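Local coordinates for chitin oligosaccharide binding protein NagB2 (Paenibacillus sp. FPU-7, PDB 7EHU) that binds chitin oligosaccharides such as N,N'-diacetylchitobiose and N,N',N''-triacetylchitotriose, probably as the solute-binding protein of an uptake system, at residues A199-M202 against L203-S206; L400-S403 against V404-L407; A83-A87 against G88-Q92. All coordinates share one frame; numbering follows the deposited sequence.

Contact 1. Residues A199-M202 against L203-S206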
loop_
_atom_site.group_PDB
_atom_site.type_symbol
_atom_site.label_atom_id
_atom_site.label_comp_id
_atom_site.label_asym_id
_atom_site.label_seq_id
_atom_site.Cartn_x
_atom_site.Cartn_y
_atom_site.Cartn_z
ATOM N N ALA A 199 -0.106 8.059 4.670
ATOM C CA ALA A 199 -1.271 7.452 5.313
ATOM C C ALA A 199 -2.515 8.313 5.123
ATOM O O ALA A 199 -3.623 7.784 4.953
ATOM C CB ALA A 199 -0.980 7.239 6.792
ATOM N N ILE A 200 -2.352 9.638 5.165
ATOM C CA ILE A 200 -3.447 10.538 4.809
ATOM C C ILE A 200 -3.816 10.339 3.349
ATOM O O ILE A 200 -4.995 10.341 2.981
ATOM C CB ILE A 200 -3.066 12.000 5.089
ATOM C CG1 ILE A 200 -2.748 12.244 6.566
ATOM C CG2 ILE A 200 -4.200 12.938 4.652
ATOM C CD1 ILE A 200 -1.930 13.521 6.805
ATOM N N ASN A 201 -2.810 10.171 2.495
ATOM C CA ASN A 201 -3.070 10.015 1.073
ATOM C C ASN A 201 -3.845 8.755 0.731
ATOM O O ASN A 201 -4.471 8.710 -0.332
ATOM C CB ASN A 201 -1.782 10.100 0.255
ATOM C CG ASN A 201 -1.287 11.535 0.097
ATOM O OD1 ASN A 201 -2.044 12.492 0.243
ATOM N ND2 ASN A 201 -0.014 11.677 -0.233
ATOM N N MET A 202 -3.833 7.730 1.582
ATOM C CA MET A 202 -4.705 6.583 1.309
ATOM C C MET A 202 -6.148 7.046 1.242
ATOM O O MET A 202 -6.885 6.748 0.296
ATOM C CB MET A 202 -4.557 5.544 2.425
ATOM C CG MET A 202 -3.245 4.771 2.381
ATOM S SD MET A 202 -3.299 3.255 3.390
ATOM C CE MET A 202 -3.032 3.985 5.017
ATOM N N LEU A 203 -6.561 7.801 2.250
ATOM C CA LEU A 203 -7.918 8.310 2.305
ATOM C C LEU A 203 -8.160 9.349 1.229
ATOM O O LEU A 203 -9.202 9.332 0.568
ATOM C CB LEU A 203 -8.170 8.883 3.695
ATOM C CG LEU A 203 -9.579 9.405 3.958
ATOM C CD1 LEU A 203 -10.639 8.335 3.707
ATOM C CD2 LEU A 203 -9.685 9.934 5.386
ATOM N N ALA A 204 -7.202 10.256 1.038
ATOM C CA ALA A 204 -7.353 11.281 0.015
ATOM C C ALA A 204 -7.527 10.661 -1.360
ATOM O O ALA A 204 -8.351 11.128 -2.154
ATOM C CB ALA A 204 -6.144 12.214 0.027
ATOM N N ASN A 205 -6.750 9.617 -1.662
ATOM C CA ASN A 205 -6.801 8.995 -2.982
ATOM C C ASN A 205 -8.148 8.351 -3.244
ATOM O O ASN A 205 -8.747 8.585 -4.304
ATOM C CB ASN A 205 -5.446 8.302 -3.242
ATOM C CG ASN A 205 -5.307 7.477 -4.524
ATOM O OD1 ASN A 205 -4.622 6.448 -4.556
ATOM N ND2 ASN A 205 -6.134 7.788 -5.521
ATOM N N SER A 206 -8.705 7.644 -2.265
ATOM C CA SER A 206 -10.042 7.102 -2.479
ATOM C C SER A 206 -11.099 8.195 -2.561
ATOM O O SER A 206 -12.074 8.034 -3.298
ATOM C CB SER A 206 -10.386 6.017 -1.461
ATOM O OG SER A 206 -9.755 4.796 -1.804
HETATM O O HOH W 1 -7.093 4.838 -1.630
#
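The carbonyl oxygen of Met-202 takes two donors. Backbone N of Ser-206 reaches Met-202 O at 3.3 Å, long but straight (167° at the hydrogen). Water 1 donates to the same oxygen, Met-202 O, from 2.7 Å. That water is also hydrogen-bonded to the hydroxyl of Ser-206, whose OG lies 2.7 Å from it. The hydroxyl is set for this by its first torsion: OG is anti to the carbonyl carbon and beside the backbone N (chi1 -78°), which turns it back toward the previous turn. Ser-206 OG still stops 4.1 Å from Met-202 O, and the water bridges the step.

Two shorter bonds complete the ladder. Asn-205 N donates to Asn-201 O at 2.8 Å, and Ala-204 N donates to Ile-200 O at 2.9 Å. Each bond spans four residues, the pattern of an alpha helix. This is helix 197-212, buried along these two turns, in a solute-binding protein of the PBP clan. Leu-203 packs on Leu-239 and Leu-242 of helix 230-244, while Met-202 packs on Phe-273 of strand 271-275. The side chain of Met-202 lies about 6 Å from a bound N-acetylglucosamine.

The two asparagines differ. The amide of Asn-205 leads off the helix, where OD1 accepts from Phe-388 N and ND2 makes a weak bond to Gln-217 OE1. Asn-201 OD1 is buried and has no polar partner in the model. Its neighbour on this helix is the methyl of Ala-204, with CB 4.1 Å from Asn-201 OD1.

Contact 2. Residues L400-S403 against V404-L407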
loop_
_atom_site.group_PDB
_atom_site.type_symbol
_atom_site.label_atom_id
_atom_site.label_comp_id
_atom_site.label_asym_id
_atom_site.label_seq_id
_atom_site.Cartn_x
_atom_site.Cartn_y
_atom_site.Cartn_z
ATOM N N LEU A 400 2.382 15.902 -2.559
ATOM C CA LEU A 400 1.031 15.694 -2.041
ATOM C C LEU A 400 1.061 15.346 -0.559
ATOM O O LEU A 400 0.223 15.821 0.213
ATOM C CB LEU A 400 0.290 14.617 -2.825
ATOM C CG LEU A 400 -1.185 14.471 -2.458
ATOM C CD1 LEU A 400 -1.986 15.736 -2.779
ATOM C CD2 LEU A 400 -1.796 13.270 -3.149
ATOM N N GLU A 401 2.011 14.504 -0.137
ATOM C CA GLU A 401 2.154 14.162 1.280
ATOM C C GLU A 401 2.303 15.411 2.138
ATOM O O GLU A 401 1.603 15.579 3.147
ATOM C CB GLU A 401 3.364 13.244 1.478
ATOM C CG GLU A 401 3.176 11.892 0.874
ATOM C CD GLU A 401 4.434 11.047 0.824
ATOM O OE1 GLU A 401 5.496 11.477 1.349
ATOM O OE2 GLU A 401 4.372 9.942 0.256
ATOM N N GLN A 402 3.235 16.287 1.766
ATOM C CA GLN A 402 3.400 17.540 2.501
ATOM C C GLN A 402 2.130 18.367 2.466
ATOM O O GLN A 402 1.751 18.990 3.472
ATOM C CB GLN A 402 4.513 18.374 1.852
ATOM C CG GLN A 402 5.926 17.849 1.983
ATOM C CD GLN A 402 6.301 17.448 3.393
ATOM O OE1 GLN A 402 6.527 16.274 3.673
ATOM N NE2 GLN A 402 6.393 18.430 4.288
ATOM N N SER A 403 1.506 18.452 1.287
ATOM C CA SER A 403 0.340 19.312 1.112
ATOM C C SER A 403 -0.846 18.848 1.942
ATOM O O SER A 403 -1.558 19.681 2.515
ATOM C CB SER A 403 -0.041 19.439 -0.367
ATOM O OG SER A 403 1.046 19.927 -1.146
ATOM N N VAL A 404 -1.087 17.530 2.020
ATOM C CA VAL A 404 -2.242 17.074 2.795
ATOM C C VAL A 404 -1.986 17.244 4.288
ATOM O O VAL A 404 -2.916 17.489 5.059
ATOM C CB VAL A 404 -2.699 15.640 2.454
ATOM C CG1 VAL A 404 -3.196 15.536 1.006
ATOM C CG2 VAL A 404 -1.620 14.575 2.762
ATOM N N GLN A 405 -0.732 17.157 4.723
ATOM C CA GLN A 405 -0.422 17.480 6.110
ATOM C C GLN A 405 -0.706 18.951 6.384
ATOM O O GLN A 405 -1.299 19.300 7.416
ATOM C CB GLN A 405 1.034 17.124 6.406
ATOM C CG GLN A 405 1.301 15.629 6.522
ATOM C CD GLN A 405 2.767 15.308 6.679
ATOM O OE1 GLN A 405 3.632 15.999 6.141
ATOM N NE2 GLN A 405 3.064 14.267 7.437
ATOM N N GLU A 406 -0.321 19.825 5.448
ATOM C CA GLU A 406 -0.611 21.251 5.563
ATOM C C GLU A 406 -2.107 21.518 5.510
ATOM O O GLU A 406 -2.606 22.372 6.246
ATOM C CB GLU A 406 0.112 21.996 4.440
ATOM C CG GLU A 406 1.610 21.986 4.614
ATOM C CD GLU A 406 2.375 22.453 3.388
ATOM O OE1 GLU A 406 3.609 22.308 3.384
ATOM O OE2 GLU A 406 1.753 22.925 2.420
ATOM N N LEU A 407 -2.834 20.810 4.640
ATOM C CA LEU A 407 -4.286 20.948 4.592
ATOM C C LEU A 407 -4.911 20.612 5.941
ATOM O O LEU A 407 -5.749 21.363 6.456
ATOM C CB LEU A 407 -4.839 20.026 3.504
ATOM C CG LEU A 407 -6.360 20.018 3.299
ATOM C CD1 LEU A 407 -6.870 21.369 2.875
ATOM C CD2 LEU A 407 -6.778 18.971 2.278
#
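Helix 394-408 carries this contact, and its later turns are closed by four successive backbone bonds. Val-404 N donates to Leu-400 O at 2.8 Å. Gln-405 N and Glu-406 N donate to Glu-401 O and Gln-402 O. Leu-407 N reaches Ser-403 O at 2.7 Å.

The inward side is apolar. CG1 of Val-404 lies 4.0 Å from Leu-400 CD1, the two side chains crossing at a slant. The other branch, CG2, sits between the backbone N and the carbonyl carbon of its own residue. From there it faces the previous turn, with Val-404 CG2 3.4 Å from Glu-401 O. Phe-236 of helix 230-244 covers both Leu-400 and Val-404.

Another side is polar. The amides of Gln-402 and Gln-405 meet nearly perpendicular, their planes 86° apart. Gln-402 OE1 and Gln-405 OE1 come within 3.8 Å, so this is contact between two acceptors and no bond. The bend of Gln-402 at chi2 (-49°) carries its amide over toward that of Gln-405. Gln-405 runs extended beyond CG, and its CG lies over the previous turn, 3.4 Å from Glu-401 O. Its NE2 is held by Gly-192 O and Ser-194 O.

Glu-406 also lies back along the previous turn, its CG 3.2 Å from Gln-402 O. Lys-420 of helix 414-430 makes a salt bridge with Glu-406 OE2 and a hydrogen bond with Ser-403 OG, which also bonds to Thr-399 O one turn back. With leucine and valine turned to the neighbouring helices and Gln-402 exposed, the turns have the pattern of an amphipathic alpha helix.

Contact 3. Residues A83-A87 against G88-Q92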
loop_
_atom_site.group_PDB
_atom_site.type_symbol
_atom_site.label_atom_id
_atom_site.label_comp_id
_atom_site.label_asym_id
_atom_site.label_seq_id
_atom_site.Cartn_x
_atom_site.Cartn_y
_atom_site.Cartn_z
ATOM N N ALA A 83 18.252 7.162 -3.407
ATOM C CA ALA A 83 19.614 7.674 -3.495
ATOM C C ALA A 83 20.553 6.637 -4.087
ATOM O O ALA A 83 21.443 6.971 -4.876
ATOM C CB ALA A 83 20.082 8.082 -2.100
ATOM N N GLU A 84 20.382 5.374 -3.712
ATOM C CA GLU A 84 21.205 4.305 -4.256
ATOM C C GLU A 84 20.990 4.148 -5.757
ATOM O O GLU A 84 21.955 3.972 -6.523
ATOM C CB GLU A 84 20.857 3.020 -3.515
ATOM C CG GLU A 84 21.412 2.969 -2.109
ATOM C CD GLU A 84 20.711 1.963 -1.211
ATOM O OE1 GLU A 84 21.259 1.694 -0.118
ATOM O OE2 GLU A 84 19.603 1.466 -1.547
ATOM N N MET A 85 19.739 4.266 -6.200
ATOM C CA MET A 85 19.433 4.205 -7.627
ATOM C C MET A 85 20.036 5.399 -8.365
ATOM O O MET A 85 20.565 5.240 -9.466
ATOM C CB MET A 85 17.915 4.150 -7.831
ATOM C CG MET A 85 17.314 2.787 -7.509
ATOM S SD MET A 85 17.858 1.565 -8.711
ATOM C CE MET A 85 16.890 0.140 -8.182
ATOM N N ALA A 86 19.964 6.594 -7.771
ATOM C CA ALA A 86 20.557 7.771 -8.393
ATOM C C ALA A 86 22.042 7.557 -8.641
ATOM O O ALA A 86 22.593 8.048 -9.632
ATOM C CB ALA A 86 20.306 9.018 -7.541
ATOM N N ALA A 87 22.705 6.849 -7.734
ATOM C CA ALA A 87 24.124 6.544 -7.815
ATOM C C ALA A 87 24.416 5.310 -8.653
ATOM O O ALA A 87 25.590 4.936 -8.807
ATOM C CB ALA A 87 24.687 6.331 -6.409
ATOM N N GLY A 88 23.389 4.641 -9.179
ATOM C CA GLY A 88 23.606 3.424 -9.938
ATOM C C GLY A 88 24.103 2.258 -9.121
ATOM O O GLY A 88 24.698 1.330 -9.678
ATOM N N LYS A 89 23.820 2.253 -7.819
ATOM C CA LYS A 89 24.328 1.245 -6.887
ATOM C C LYS A 89 23.212 0.741 -5.975
ATOM O O LYS A 89 23.322 0.797 -4.755
ATOM C CB LYS A 89 25.483 1.831 -6.065
ATOM C CG LYS A 89 26.754 2.096 -6.877
ATOM C CD LYS A 89 27.892 2.586 -6.003
ATOM C CE LYS A 89 29.228 2.533 -6.738
ATOM N NZ LYS A 89 30.339 3.073 -5.962
ATOM N N PRO A 90 22.121 0.219 -6.523
ATOM C CA PRO A 90 21.099 -0.367 -5.638
ATOM C C PRO A 90 21.626 -1.616 -4.959
ATOM O O PRO A 90 22.601 -2.227 -5.417
ATOM C CB PRO A 90 19.958 -0.732 -6.601
ATOM C CG PRO A 90 20.649 -0.980 -7.921
ATOM C CD PRO A 90 21.782 0.036 -7.950
ATOM N N PRO A 91 20.977 -2.057 -3.889
ATOM C CA PRO A 91 21.231 -3.405 -3.367
ATOM C C PRO A 91 20.940 -4.445 -4.442
ATOM O O PRO A 91 20.272 -4.182 -5.442
ATOM C CB PRO A 91 20.213 -3.523 -2.227
ATOM C CG PRO A 91 19.807 -2.143 -1.902
ATOM C CD PRO A 91 19.841 -1.410 -3.204
ATOM N N GLN A 92 21.403 -5.668 -4.204
ATOM C CA GLN A 92 21.155 -6.738 -5.160
ATOM C C GLN A 92 19.677 -7.116 -5.220
ATOM O O GLN A 92 19.166 -7.448 -6.298
ATOM C CB GLN A 92 22.003 -7.961 -4.811
ATOM C CG GLN A 92 23.483 -7.840 -5.152
ATOM C CD GLN A 92 24.319 -7.258 -4.041
ATOM O OE1 GLN A 92 23.825 -6.707 -3.055
ATOM N NE2 GLN A 92 25.608 -7.497 -4.128
#
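Two backbone hydrogen bonds lead from the loop back into the last turn of helix 73-86. Lys-89 N donates to Glu-84 O at 2.8 Å and is nearly straight (165°). Gly-88 N donates to Met-85 O at 2.9 Å. The second donor stands well above the carbonyl plane of Met-85, off its lone pairs. Together they make a Schellman motif, with Gly-88 as the first residue to leave the helix. Its phi is positive (68°), a conformation that glycine adopts readily. A CB here would also come within 2.8 Å of Ala-87 O, a clash. The motif ends the helix of a beta-alpha-beta crossover: strand 64-70, this helix and strand 93-97, the two strands both running parallel to strand 30-36 between them.

Apolar packing fastens the loop beyond the cap. CE of Met-85 lies 3.6 Å from Pro-90 CB, and its SD also touches that ring. The two side chains cross at about a right angle. Met-85 bends at chi2 (-68°), which brings its far end round to the proline although the side chain sets out the other way. His-110 and Leu-111 also touch Met-85, and Ser-321 touches Pro-90.

The main polar side chain of the contact is Glu-84. It runs extended beyond CG, alongside the loop, and its CB lies 3.5 Å from Lys-89 O. Its carboxylate then crosses the ring of Pro-91, with OE2 3.3 Å from Pro-91 CD. The other oxygen, OE1, forms a salt bridge with Arg-35 of strand 30-36. With an alanine here, Arg-35 would probably be left without this carboxylate, and Pro-91 CD without the oxygen packed against it.

In the fold
Contacts 1 and 2 belong together, and contact 3 stands apart. Helices 197-212 and 394-408 pack directly on each other: the amide of Asn-201 lies against Leu-400, Glu-401 and Val-404, and Ile-200 meets Val-404. Contact 1 is wholly buried, with a bridging water. Contact 2 is further from the chain centre, and one flank is polar and partly open to solvent. Both approach the sugar site, each with one side chain about 6 Å from a bound N-acetylglucosamine. Contact 3 lies nearer the surface, its centre about 28 Å from that of contact 2. It ends a helix, so glycine, prolines and two capping bonds take over from the regular helical ladder at its end.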